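Side-chain contacts in adhesion G-protein coupled receptor G6 (Danio rerio, PDB 6V55), which is a cell-adhesion receptor with a calcium-binding extracellular region and probably transmits signals that govern myelination: residues L249-K254 with V297-S302; N295-D298 with Y303-I306; D519-L524 with A555-T560; T542-L547 with T563-V568. All coordinates share one frame; numbering follows the deposited sequence.

Interaction 1: L249-K254 with V297-S302; sequences LQIAGK and VDWDHS
Leu-249 and Val-297 are the nearest backbone pair, with CA atoms 9.3 Å apart, and the gap widens to 11.9 Å between the CA atoms of Ile-251 and Trp-299. Residues 249-251 end strand 248-251 of the pentraxin-like domain; residues 297-302 lie in the loop before strand 304-305, turning into a 3-10 segment at 301-302. Leu-249 and Ile-251, two residues apart on the strand, send their side chains to the same side. Leu-249 holds CG opposite its own N (chi1 173°), and its CD2 methyl meets Val-297 CG2 at 4.2 Å. Ile-251 CD1 comes to the benzene edge of the Trp-299 indole, near the ring plane, at 4.2 Å from CZ3. Neither ring face is used by Ile-251. Trp-299 sits at the centre of an inverse gamma turn and meets Tyr-271 with the two ring planes nearly perpendicular. Trp-304 is its edge-to-face partner. Further along the loop, Ser-302 OG donates to Asp-300 OD1 at 3.0 Å, from above the carboxylate plane. The contact between the segments is small, buried and apolar. The loop's polar bonds go elsewhere, as from Val-297 to Leu-275, so between these two segments the fit probably rests on shape and burial.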
loop_
_atom_site.group_PDB
_atom_site.type_symbol
_atom_site.label_atom_id
_atom_site.label_comp_id
_atom_site.label_asym_id
_atom_site.label_seq_id
_atom_site.Cartn_x
_atom_site.Cartn_y
_atom_site.Cartn_z
ATOM N N LEU A 249 30.686 -34.927 8.986
ATOM C CA LEU A 249 30.089 -35.389 7.741
ATOM C C LEU A 249 30.111 -34.234 6.754
ATOM O O LEU A 249 29.712 -33.119 7.104
ATOM C CB LEU A 249 28.660 -35.889 7.957
ATOM C CG LEU A 249 27.872 -36.237 6.694
ATOM C CD1 LEU A 249 28.583 -37.320 5.917
ATOM C CD2 LEU A 249 26.472 -36.675 7.047
ATOM N N GLN A 250 30.581 -34.500 5.528
ATOM C CA GLN A 250 30.698 -33.456 4.520
ATOM C C GLN A 250 30.336 -33.971 3.136
ATOM O O GLN A 250 30.428 -35.167 2.845
ATOM C CB GLN A 250 32.106 -32.873 4.463
ATOM C CG GLN A 250 33.174 -33.870 4.160
ATOM C CD GLN A 250 34.530 -33.242 4.198
ATOM O OE1 GLN A 250 34.821 -32.321 3.424
ATOM N NE2 GLN A 250 35.376 -33.721 5.106
ATOM N N ILE A 251 29.924 -33.019 2.287
ATOM C CA ILE A 251 29.677 -33.269 0.872
ATOM C C ILE A 251 31.017 -33.513 0.197
ATOM O O ILE A 251 32.005 -32.829 0.509
ATOM C CB ILE A 251 28.923 -32.069 0.266
ATOM C CG1 ILE A 251 27.660 -31.768 1.090
ATOM C CG2 ILE A 251 28.620 -32.244 -1.226
ATOM C CD1 ILE A 251 26.465 -32.589 0.737
ATOM N N ALA A 252 31.055 -34.513 -0.704
ATOM C CA ALA A 252 32.231 -35.051 -1.391
ATOM C C ALA A 252 33.288 -35.444 -0.378
ATOM O O ALA A 252 33.155 -36.474 0.285
ATOM C CB ALA A 252 32.797 -34.069 -2.419
ATOM N N GLY A 253 34.291 -34.594 -0.191
ATOM C CA GLY A 253 35.272 -34.824 0.850
ATOM C C GLY A 253 36.324 -35.863 0.492
ATOM O O GLY A 253 36.437 -36.338 -0.647
ATOM N N LYS A 254 37.047 -36.287 1.532
ATOM C CA LYS A 254 38.286 -37.038 1.331
ATOM C C LYS A 254 38.057 -38.486 0.892
ATOM O O LYS A 254 38.805 -38.999 0.052
ATOM C CB LYS A 254 39.112 -36.982 2.613
ATOM C CG LYS A 254 40.477 -37.678 2.563
ATOM C CD LYS A 254 41.240 -37.421 3.857
ATOM C CE LYS A 254 40.436 -37.881 5.066
ATOM N NZ LYS A 254 40.998 -37.426 6.352
ATOM N N VAL A 297 20.617 -35.793 10.045
ATOM C CA VAL A 297 20.931 -34.685 9.155
ATOM C C VAL A 297 19.778 -34.564 8.165
ATOM O O VAL A 297 19.320 -35.570 7.614
ATOM C CB VAL A 297 22.279 -34.907 8.437
ATOM C CG1 VAL A 297 22.604 -33.769 7.532
ATOM C CG2 VAL A 297 23.414 -35.064 9.440
ATOM N N ASP A 298 19.281 -33.344 7.978
ATOM C CA ASP A 298 18.243 -33.037 7.003
ATOM C C ASP A 298 18.735 -31.932 6.074
ATOM O O ASP A 298 19.638 -31.163 6.421
ATOM C CB ASP A 298 16.943 -32.617 7.712
ATOM C CG ASP A 298 15.747 -32.562 6.780
ATOM O OD1 ASP A 298 15.590 -33.460 5.931
ATOM O OD2 ASP A 298 14.960 -31.597 6.893
ATOM N N TRP A 299 18.153 -31.884 4.878
ATOM C CA TRP A 299 18.458 -30.861 3.887
ATOM C C TRP A 299 17.721 -29.582 4.225
ATOM O O TRP A 299 16.604 -29.328 3.761
ATOM C CB TRP A 299 18.086 -31.340 2.492
ATOM C CG TRP A 299 18.791 -30.640 1.363
ATOM C CD1 TRP A 299 18.191 -29.970 0.340
ATOM C CD2 TRP A 299 20.203 -30.649 1.060
ATOM N NE1 TRP A 299 19.135 -29.516 -0.548
ATOM C CE2 TRP A 299 20.375 -29.918 -0.131
ATOM C CE3 TRP A 299 21.337 -31.165 1.701
ATOM C CZ2 TRP A 299 21.627 -29.686 -0.693
ATOM C CZ3 TRP A 299 22.590 -30.946 1.128
ATOM C CH2 TRP A 299 22.720 -30.207 -0.054
ATOM N N ASP A 300 18.386 -28.763 5.018
ATOM C CA ASP A 300 17.793 -27.668 5.750
ATOM C C ASP A 300 18.985 -26.899 6.282
ATOM O O ASP A 300 19.950 -27.515 6.747
ATOM C CB ASP A 300 16.890 -28.189 6.873
ATOM C CG ASP A 300 16.019 -27.122 7.474
ATOM O OD1 ASP A 300 16.556 -26.196 8.137
ATOM O OD2 ASP A 300 14.786 -27.226 7.291
ATOM N N HIS A 301 18.921 -25.567 6.179
ATOM C CA HIS A 301 20.102 -24.733 6.357
ATOM C C HIS A 301 20.642 -24.749 7.778
ATOM O O HIS A 301 21.857 -24.593 7.952
ATOM C CB HIS A 301 19.785 -23.303 5.975
ATOM C CG HIS A 301 19.739 -23.075 4.506
ATOM N ND1 HIS A 301 20.878 -22.881 3.752
ATOM C CD2 HIS A 301 18.693 -22.985 3.650
ATOM C CE1 HIS A 301 20.534 -22.691 2.491
ATOM N NE2 HIS A 301 19.215 -22.750 2.402
ATOM N N SER A 302 19.783 -25.012 8.776
ATOM C CA SER A 302 20.217 -25.106 10.168
ATOM C C SER A 302 21.140 -26.303 10.438
ATOM O O SER A 302 21.850 -26.294 11.453
ATOM C CB SER A 302 18.992 -25.183 11.086
ATOM O OG SER A 302 18.109 -26.229 10.698
#

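Interaction 2: N295-D298 with Y303-I306; sequences NVVD and YWTI
Tyr-303 lays one ring face over Asp-298. The CB of Asp-298 makes a CH-pi contact 3.8 Å from the Tyr-303 ring centroid, 20° off the normal. The Asp-298 N lies over the same face, toward the rim, 3.4 Å from Tyr-303 CD2. Val-296 O comes instead to the ring edge, 3.4 Å from Tyr-303 CE2. Trp-304 NE1 donates to Asp-298 O at 3.0 Å. This bond is bent, 136° at the hydrogen, and the donor stands above the carbonyl plane. Val-297 crosses the Trp-304 side chain at about a right angle and brings CG1 to 3.6 Å from Trp-304 CZ2. CG1 can do this because it lies opposite the Val-297 N (chi1 -180°). With a serine in place of Tyr-303, the Asp-298 methylene would probably lose its aromatic cover and a gap would open beside Val-296 O. Farther out, Asp-298 is fixed by its carboxylate: OD2 forms a salt bridge with Arg-118, and OD1 accepts from Gly-294 N. Val-296 and Val-297 both face Leu-275 on strand 268-276. That is a classic beta bulge, here joining the loop to strand 268-276 of the pentraxin-like beta sandwich.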
loop_
_atom_site.group_PDB
_atom_site.type_symbol
_atom_site.label_atom_id
_atom_site.label_comp_id
_atom_site.label_asym_id
_atom_site.label_seq_id
_atom_site.Cartn_x
_atom_site.Cartn_y
_atom_site.Cartn_z
ATOM N N ASN A 295 16.562 -37.804 10.138
ATOM C CA ASN A 295 16.533 -38.000 11.587
ATOM C C ASN A 295 17.765 -37.477 12.293
ATOM O O ASN A 295 17.706 -37.184 13.486
ATOM C CB ASN A 295 16.422 -39.483 11.924
ATOM C CG ASN A 295 15.116 -39.811 12.542
ATOM O OD1 ASN A 295 14.256 -38.931 12.697
ATOM N ND2 ASN A 295 14.935 -41.071 12.910
ATOM N N VAL A 296 18.896 -37.466 11.614
ATOM C CA VAL A 296 20.134 -36.920 12.137
ATOM C C VAL A 296 20.519 -35.679 11.369
ATOM O O VAL A 296 20.727 -34.616 11.952
ATOM C CB VAL A 296 21.261 -37.971 12.096
ATOM C CG1 VAL A 296 22.542 -37.382 12.641
ATOM C CG2 VAL A 296 20.842 -39.212 12.858
ATOM N N VAL A 297 20.617 -35.793 10.045
ATOM C CA VAL A 297 20.931 -34.685 9.155
ATOM C C VAL A 297 19.778 -34.564 8.165
ATOM O O VAL A 297 19.320 -35.570 7.614
ATOM C CB VAL A 297 22.279 -34.907 8.437
ATOM C CG1 VAL A 297 22.604 -33.769 7.532
ATOM C CG2 VAL A 297 23.414 -35.064 9.440
ATOM N N ASP A 298 19.281 -33.344 7.978
ATOM C CA ASP A 298 18.243 -33.037 7.003
ATOM C C ASP A 298 18.735 -31.932 6.074
ATOM O O ASP A 298 19.638 -31.163 6.421
ATOM C CB ASP A 298 16.943 -32.617 7.712
ATOM C CG ASP A 298 15.747 -32.562 6.780
ATOM O OD1 ASP A 298 15.590 -33.460 5.931
ATOM O OD2 ASP A 298 14.960 -31.597 6.893
ATOM N N TYR A 303 21.161 -27.313 9.547
ATOM C CA TYR A 303 21.987 -28.513 9.678
ATOM C C TYR A 303 23.367 -28.398 9.025
ATOM O O TYR A 303 24.207 -29.272 9.259
ATOM C CB TYR A 303 21.270 -29.720 9.053
ATOM C CG TYR A 303 20.029 -30.231 9.773
ATOM C CD1 TYR A 303 18.789 -29.641 9.579
ATOM C CD2 TYR A 303 20.095 -31.339 10.614
ATOM C CE1 TYR A 303 17.647 -30.121 10.225
ATOM C CE2 TYR A 303 18.960 -31.826 11.271
ATOM C CZ TYR A 303 17.745 -31.212 11.063
ATOM O OH TYR A 303 16.636 -31.714 11.696
ATOM N N TRP A 304 23.623 -27.357 8.217
ATOM C CA TRP A 304 24.781 -27.313 7.323
ATOM C C TRP A 304 25.517 -25.977 7.413
ATOM O O TRP A 304 24.960 -24.958 7.828
ATOM C CB TRP A 304 24.364 -27.528 5.852
ATOM C CG TRP A 304 23.777 -28.876 5.537
ATOM C CD1 TRP A 304 22.458 -29.249 5.613
ATOM C CD2 TRP A 304 24.490 -30.029 5.089
ATOM N NE1 TRP A 304 22.311 -30.572 5.247
ATOM C CE2 TRP A 304 23.545 -31.070 4.916
ATOM C CE3 TRP A 304 25.837 -30.286 4.818
ATOM C CZ2 TRP A 304 23.908 -32.340 4.478
ATOM C CZ3 TRP A 304 26.201 -31.550 4.398
ATOM C CH2 TRP A 304 25.239 -32.565 4.235
ATOM N N THR A 305 26.789 -25.989 7.001
ATOM C CA THR A 305 27.513 -24.774 6.611
ATOM C C THR A 305 27.870 -24.928 5.139
ATOM O O THR A 305 28.889 -25.536 4.792
ATOM C CB THR A 305 28.775 -24.531 7.433
ATOM O OG1 THR A 305 29.773 -25.505 7.096
ATOM C CG2 THR A 305 28.468 -24.608 8.890
ATOM N N ILE A 306 27.023 -24.380 4.282
ATOM C CA ILE A 306 27.255 -24.333 2.847
ATOM C C ILE A 306 27.201 -22.866 2.442
ATOM O O ILE A 306 26.190 -22.197 2.687
ATOM C CB ILE A 306 26.212 -25.148 2.065
ATOM C CG1 ILE A 306 26.278 -26.623 2.457
ATOM C CG2 ILE A 306 26.427 -24.984 0.569
ATOM C CD1 ILE A 306 25.009 -27.368 2.127
#

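Interaction 3: D519-L524 with A555-T560; sequences DVAVQL and ATLAST
Thr-560 packs on Ala-521 where two helices run side by side in a small helical bundle, consistent with the helical subdomain of a GAIN domain, as in other adhesion GPCRs. The axes of the two short segments approach to 9.5 Å and run in nearly the same direction, 30° apart. The beta-branch of Thr-560 divides its work. The methyl CG2 lies opposite the residue's N and points into the neighbouring helix, 3.3 Å from Ala-521 O and 4.0 Å from Ala-521 CB. Val-522 CG2 meets the same methyl at 4.1 Å. The hydroxyl takes the place beside the backbone N (chi1 -39°) and turns back to its own helix. There OG1 donates to Thr-556 O at 3.0 Å, in the carbonyl plane. With an alanine here both branches go, which would probably open a gap over Ala-521 and take the hydroxyl donor from Thr-556 O. Leu-557, one turn earlier, has CG anti to its N (chi1 -176°), which carries CD1 to 4.1 Å from Ala-521 CB. Met-518 touches Leu-557 and Thr-560 as well. Leu-547 of helix 534-550 also packs on Ala-521. Thr-556 touches the glycan sugar near Asn-554. Gln-523 points away from this interface and folds back on its own helix: Asp-519 O accepts from both Gln-523 N and Gln-523 NE2, the latter at 3.1 Å.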
loop_
_atom_site.group_PDB
_atom_site.type_symbol
_atom_site.label_atom_id
_atom_site.label_comp_id
_atom_site.label_asym_id
_atom_site.label_seq_id
_atom_site.Cartn_x
_atom_site.Cartn_y
_atom_site.Cartn_z
ATOM N N ASP A 519 -26.664 13.434 3.040
ATOM C CA ASP A 519 -25.587 12.835 2.258
ATOM C C ASP A 519 -24.614 13.891 1.742
ATOM O O ASP A 519 -23.396 13.676 1.787
ATOM C CB ASP A 519 -26.170 12.027 1.101
ATOM C CG ASP A 519 -25.171 11.032 0.517
ATOM O OD1 ASP A 519 -24.892 10.004 1.195
ATOM O OD2 ASP A 519 -24.671 11.290 -0.617
ATOM N N VAL A 520 -25.149 15.025 1.254
ATOM C CA VAL A 520 -24.342 16.145 0.764
ATOM C C VAL A 520 -23.475 16.723 1.884
ATOM O O VAL A 520 -22.268 16.935 1.705
ATOM C CB VAL A 520 -25.261 17.225 0.166
ATOM C CG1 VAL A 520 -24.522 18.535 -0.078
ATOM C CG2 VAL A 520 -25.863 16.758 -1.085
ATOM N N ALA A 521 -24.076 16.938 3.069
ATOM C CA ALA A 521 -23.372 17.565 4.182
ATOM C C ALA A 521 -22.251 16.686 4.713
ATOM O O ALA A 521 -21.189 17.205 5.063
ATOM C CB ALA A 521 -24.350 17.893 5.300
ATOM N N VAL A 522 -22.460 15.361 4.724
ATOM C CA VAL A 522 -21.443 14.407 5.164
ATOM C C VAL A 522 -20.249 14.414 4.205
ATOM O O VAL A 522 -19.091 14.470 4.647
ATOM C CB VAL A 522 -22.084 13.009 5.309
ATOM C CG1 VAL A 522 -21.105 11.917 5.184
ATOM C CG2 VAL A 522 -22.750 12.867 6.652
ATOM N N GLN A 523 -20.507 14.462 2.886
ATOM C CA GLN A 523 -19.406 14.453 1.921
ATOM C C GLN A 523 -18.596 15.745 1.955
ATOM O O GLN A 523 -17.363 15.686 1.986
ATOM C CB GLN A 523 -19.912 14.188 0.498
ATOM C CG GLN A 523 -20.618 12.835 0.215
ATOM C CD GLN A 523 -20.370 11.721 1.249
ATOM O OE1 GLN A 523 -19.238 11.243 1.463
ATOM N NE2 GLN A 523 -21.458 11.291 1.888
ATOM N N LEU A 524 -19.275 16.905 2.037
ATOM C CA LEU A 524 -18.592 18.185 2.145
ATOM C C LEU A 524 -17.810 18.307 3.451
ATOM O O LEU A 524 -16.733 18.911 3.458
ATOM C CB LEU A 524 -19.600 19.327 2.043
ATOM C CG LEU A 524 -20.459 19.517 0.790
ATOM C CD1 LEU A 524 -21.311 20.770 0.910
ATOM C CD2 LEU A 524 -19.660 19.506 -0.507
ATOM N N ALA A 555 -30.637 17.672 14.991
ATOM C CA ALA A 555 -29.314 17.694 15.618
ATOM C C ALA A 555 -28.225 17.078 14.747
ATOM O O ALA A 555 -27.141 17.660 14.619
ATOM C CB ALA A 555 -29.352 16.951 16.946
ATOM N N THR A 556 -28.482 15.901 14.153
ATOM C CA THR A 556 -27.413 15.207 13.433
ATOM C C THR A 556 -27.087 15.903 12.122
ATOM O O THR A 556 -25.911 15.951 11.735
ATOM C CB THR A 556 -27.770 13.740 13.183
ATOM O OG1 THR A 556 -28.829 13.648 12.219
ATOM C CG2 THR A 556 -28.208 13.079 14.487
ATOM N N LEU A 557 -28.086 16.530 11.480
ATOM C CA LEU A 557 -27.798 17.369 10.314
ATOM C C LEU A 557 -27.032 18.632 10.706
ATOM O O LEU A 557 -26.109 19.050 9.988
ATOM C CB LEU A 557 -29.093 17.733 9.573
ATOM C CG LEU A 557 -28.933 18.533 8.269
ATOM C CD1 LEU A 557 -27.961 17.857 7.332
ATOM C CD2 LEU A 557 -30.260 18.697 7.579
ATOM N N ALA A 558 -27.366 19.230 11.857
ATOM C CA ALA A 558 -26.646 20.428 12.258
ATOM C C ALA A 558 -25.245 20.116 12.777
ATOM O O ALA A 558 -24.363 20.984 12.729
ATOM C CB ALA A 558 -27.429 21.183 13.309
ATOM N N SER A 559 -25.011 18.897 13.260
ATOM C CA SER A 559 -23.671 18.564 13.719
ATOM C C SER A 559 -22.724 18.401 12.544
ATOM O O SER A 559 -21.546 18.735 12.656
ATOM C CB SER A 559 -23.689 17.320 14.591
ATOM O OG SER A 559 -23.303 16.179 13.848
ATOM N N THR A 560 -23.232 17.973 11.392
ATOM C CA THR A 560 -22.377 17.920 10.215
ATOM C C THR A 560 -22.116 19.314 9.665
ATOM O O THR A 560 -20.987 19.620 9.246
ATOM C CB THR A 560 -23.007 17.024 9.157
ATOM O OG1 THR A 560 -23.615 15.897 9.796
ATOM C CG2 THR A 560 -21.965 16.521 8.244
#

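Interaction 4: T542-L547 with T563-V568; sequences TKVMEL and TIISNV
Lys-543 NZ is gripped by three oxygens on a side of helix 534-550 away from the contact with helix 555-568. It forms a salt bridge with Glu-546 OE2 at 2.7 Å and hydrogen bonds to the carbonyls of Thr-508 and Ile-510. The contact joins two consecutive helices, 534-550 and 555-568, which run antiparallel as a helical hairpin within a small bundle. Glu-546 OE2 is met on its syn side, 27° out of the carboxylate plane. The Lys-543 chain bends in its middle (chi2 55°) to bring NZ back to the next turn. Lys-543 is buried, and these acceptors probably offset the cost of placing its charge there. On another side of the helix, Val-544 carries the whole contact with 563-568, using both methyls. Its CG2 fits against Ile-564, 3.7 Å from CD1 and 3.8 Å from CG2, as the two side chains slide past each other in opposite directions. Val-561, one turn before Ile-565, adds to the surface that receives Val-544. Ile-564 also touches Ala-525 of helix 517-527, and Ile-565 packs on Val-587 of helix 573-593, so the pair links four helices. Ile-565 turns its CG1 branch back toward the hairpin partner (chi1 -50°), which leaves its CD1 4.1 Å from Val-544 CG1.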
loop_
_atom_site.group_PDB
_atom_site.type_symbol
_atom_site.label_atom_id
_atom_site.label_comp_id
_atom_site.label_asym_id
_atom_site.label_seq_id
_atom_site.Cartn_x
_atom_site.Cartn_y
_atom_site.Cartn_z
ATOM N N THR A 542 -21.120 27.939 -0.239
ATOM C CA THR A 542 -22.360 28.254 -0.955
ATOM C C THR A 542 -23.351 27.088 -0.924
ATOM O O THR A 542 -24.537 27.294 -0.614
ATOM C CB THR A 542 -22.045 28.691 -2.384
ATOM O OG1 THR A 542 -21.343 29.945 -2.329
ATOM C CG2 THR A 542 -23.314 28.883 -3.200
ATOM N N LYS A 543 -22.863 25.853 -1.147
ATOM C CA LYS A 543 -23.710 24.657 -1.064
ATOM C C LYS A 543 -24.261 24.409 0.348
ATOM O O LYS A 543 -25.420 23.990 0.482
ATOM C CB LYS A 543 -22.935 23.432 -1.546
ATOM C CG LYS A 543 -23.811 22.204 -1.757
ATOM C CD LYS A 543 -24.969 22.498 -2.706
ATOM C CE LYS A 543 -24.452 22.587 -4.147
ATOM N NZ LYS A 543 -25.456 23.071 -5.144
ATOM N N VAL A 544 -23.472 24.704 1.397
ATOM C CA VAL A 544 -23.954 24.633 2.779
ATOM C C VAL A 544 -25.072 25.647 3.016
ATOM O O VAL A 544 -26.065 25.337 3.684
ATOM C CB VAL A 544 -22.771 24.827 3.753
ATOM C CG1 VAL A 544 -23.202 25.174 5.177
ATOM C CG2 VAL A 544 -21.963 23.586 3.794
ATOM N N MET A 545 -24.987 26.824 2.381
ATOM C CA MET A 545 -26.071 27.802 2.482
ATOM C C MET A 545 -27.338 27.333 1.768
ATOM O O MET A 545 -28.448 27.547 2.273
ATOM C CB MET A 545 -25.624 29.147 1.917
ATOM C CG MET A 545 -26.679 30.261 1.994
ATOM S SD MET A 545 -27.278 30.564 3.679
ATOM C CE MET A 545 -26.204 31.938 3.954
ATOM N N GLU A 546 -27.194 26.664 0.617
ATOM C CA GLU A 546 -28.359 26.108 -0.063
ATOM C C GLU A 546 -28.978 24.983 0.753
ATOM O O GLU A 546 -30.210 24.891 0.875
ATOM C CB GLU A 546 -27.964 25.599 -1.447
ATOM C CG GLU A 546 -27.348 26.646 -2.366
ATOM C CD GLU A 546 -26.818 26.036 -3.670
ATOM O OE1 GLU A 546 -26.171 26.769 -4.462
ATOM O OE2 GLU A 546 -27.050 24.819 -3.902
ATOM N N LEU A 547 -28.117 24.177 1.374
ATOM C CA LEU A 547 -28.540 23.072 2.208
ATOM C C LEU A 547 -29.282 23.554 3.440
ATOM O O LEU A 547 -30.303 22.975 3.803
ATOM C CB LEU A 547 -27.318 22.262 2.620
ATOM C CG LEU A 547 -27.522 20.944 3.344
ATOM C CD1 LEU A 547 -26.583 19.955 2.740
ATOM C CD2 LEU A 547 -27.264 21.057 4.825
ATOM N N THR A 563 -19.492 21.327 11.533
ATOM C CA THR A 563 -18.106 20.976 11.354
ATOM C C THR A 563 -17.605 21.220 9.946
ATOM O O THR A 563 -16.386 21.172 9.744
ATOM C CB THR A 563 -17.881 19.534 11.783
ATOM O OG1 THR A 563 -18.578 18.644 10.904
ATOM C CG2 THR A 563 -18.423 19.348 13.183
ATOM N N ILE A 564 -18.492 21.451 8.970
ATOM C CA ILE A 564 -18.045 22.100 7.739
ATOM C C ILE A 564 -17.492 23.474 8.072
ATOM O O ILE A 564 -16.337 23.770 7.755
ATOM C CB ILE A 564 -19.174 22.168 6.698
ATOM C CG1 ILE A 564 -19.594 20.740 6.393
ATOM C CG2 ILE A 564 -18.674 22.806 5.445
ATOM C CD1 ILE A 564 -20.910 20.557 5.658
ATOM N N ILE A 565 -18.239 24.247 8.868
ATOM C CA ILE A 565 -17.864 25.626 9.204
ATOM C C ILE A 565 -16.670 25.671 10.168
ATOM O O ILE A 565 -15.812 26.557 10.058
ATOM C CB ILE A 565 -19.099 26.368 9.763
ATOM C CG1 ILE A 565 -20.308 26.181 8.827
ATOM C CG2 ILE A 565 -18.821 27.845 9.932
ATOM C CD1 ILE A 565 -20.208 26.869 7.464
ATOM N N SER A 566 -16.568 24.702 11.086
ATOM C CA SER A 566 -15.394 24.599 11.956
ATOM C C SER A 566 -14.123 24.278 11.177
ATOM O O SER A 566 -13.050 24.808 11.498
ATOM C CB SER A 566 -15.611 23.516 13.002
ATOM O OG SER A 566 -14.497 23.398 13.875
ATOM N N ASN A 567 -14.235 23.434 10.142
ATOM C CA ASN A 567 -13.083 23.123 9.314
ATOM C C ASN A 567 -12.697 24.286 8.413
ATOM O O ASN A 567 -11.513 24.451 8.098
ATOM C CB ASN A 567 -13.376 21.930 8.439
ATOM C CG ASN A 567 -13.390 20.640 9.178
ATOM O OD1 ASN A 567 -13.090 20.585 10.368
ATOM N ND2 ASN A 567 -13.803 19.581 8.485
ATOM N N VAL A 568 -13.659 25.103 7.966
ATOM C CA VAL A 568 -13.238 26.285 7.214
ATOM C C VAL A 568 -12.679 27.354 8.138
ATOM O O VAL A 568 -11.969 28.237 7.670
ATOM C CB VAL A 568 -14.320 26.912 6.304
ATOM C CG1 VAL A 568 -15.107 25.846 5.550
ATOM C CG2 VAL A 568 -15.235 27.870 7.031
#

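Overall arrangement
From the N terminus, interaction 1 comes first. It closes a long loop inside the pentraxin-like domain, from strand 248-251 to residues 297-302. Interaction 2 starts at that closing end, shares Val-297 and Asp-298, and closes a short loop. The two touch, among other places, where Ile-251 CG1 meets Trp-304 CZ3 at 3.6 Å. Interactions 3 and 4 follow in series on the far side of the chain's centre, with nearest atoms at least about 51 Å from the first pair. Their segments alternate along the chain, so their loops cross. Both use helix 555-568, which interaction 3 ties to helix 517-527 and interaction 4 to helix 534-550.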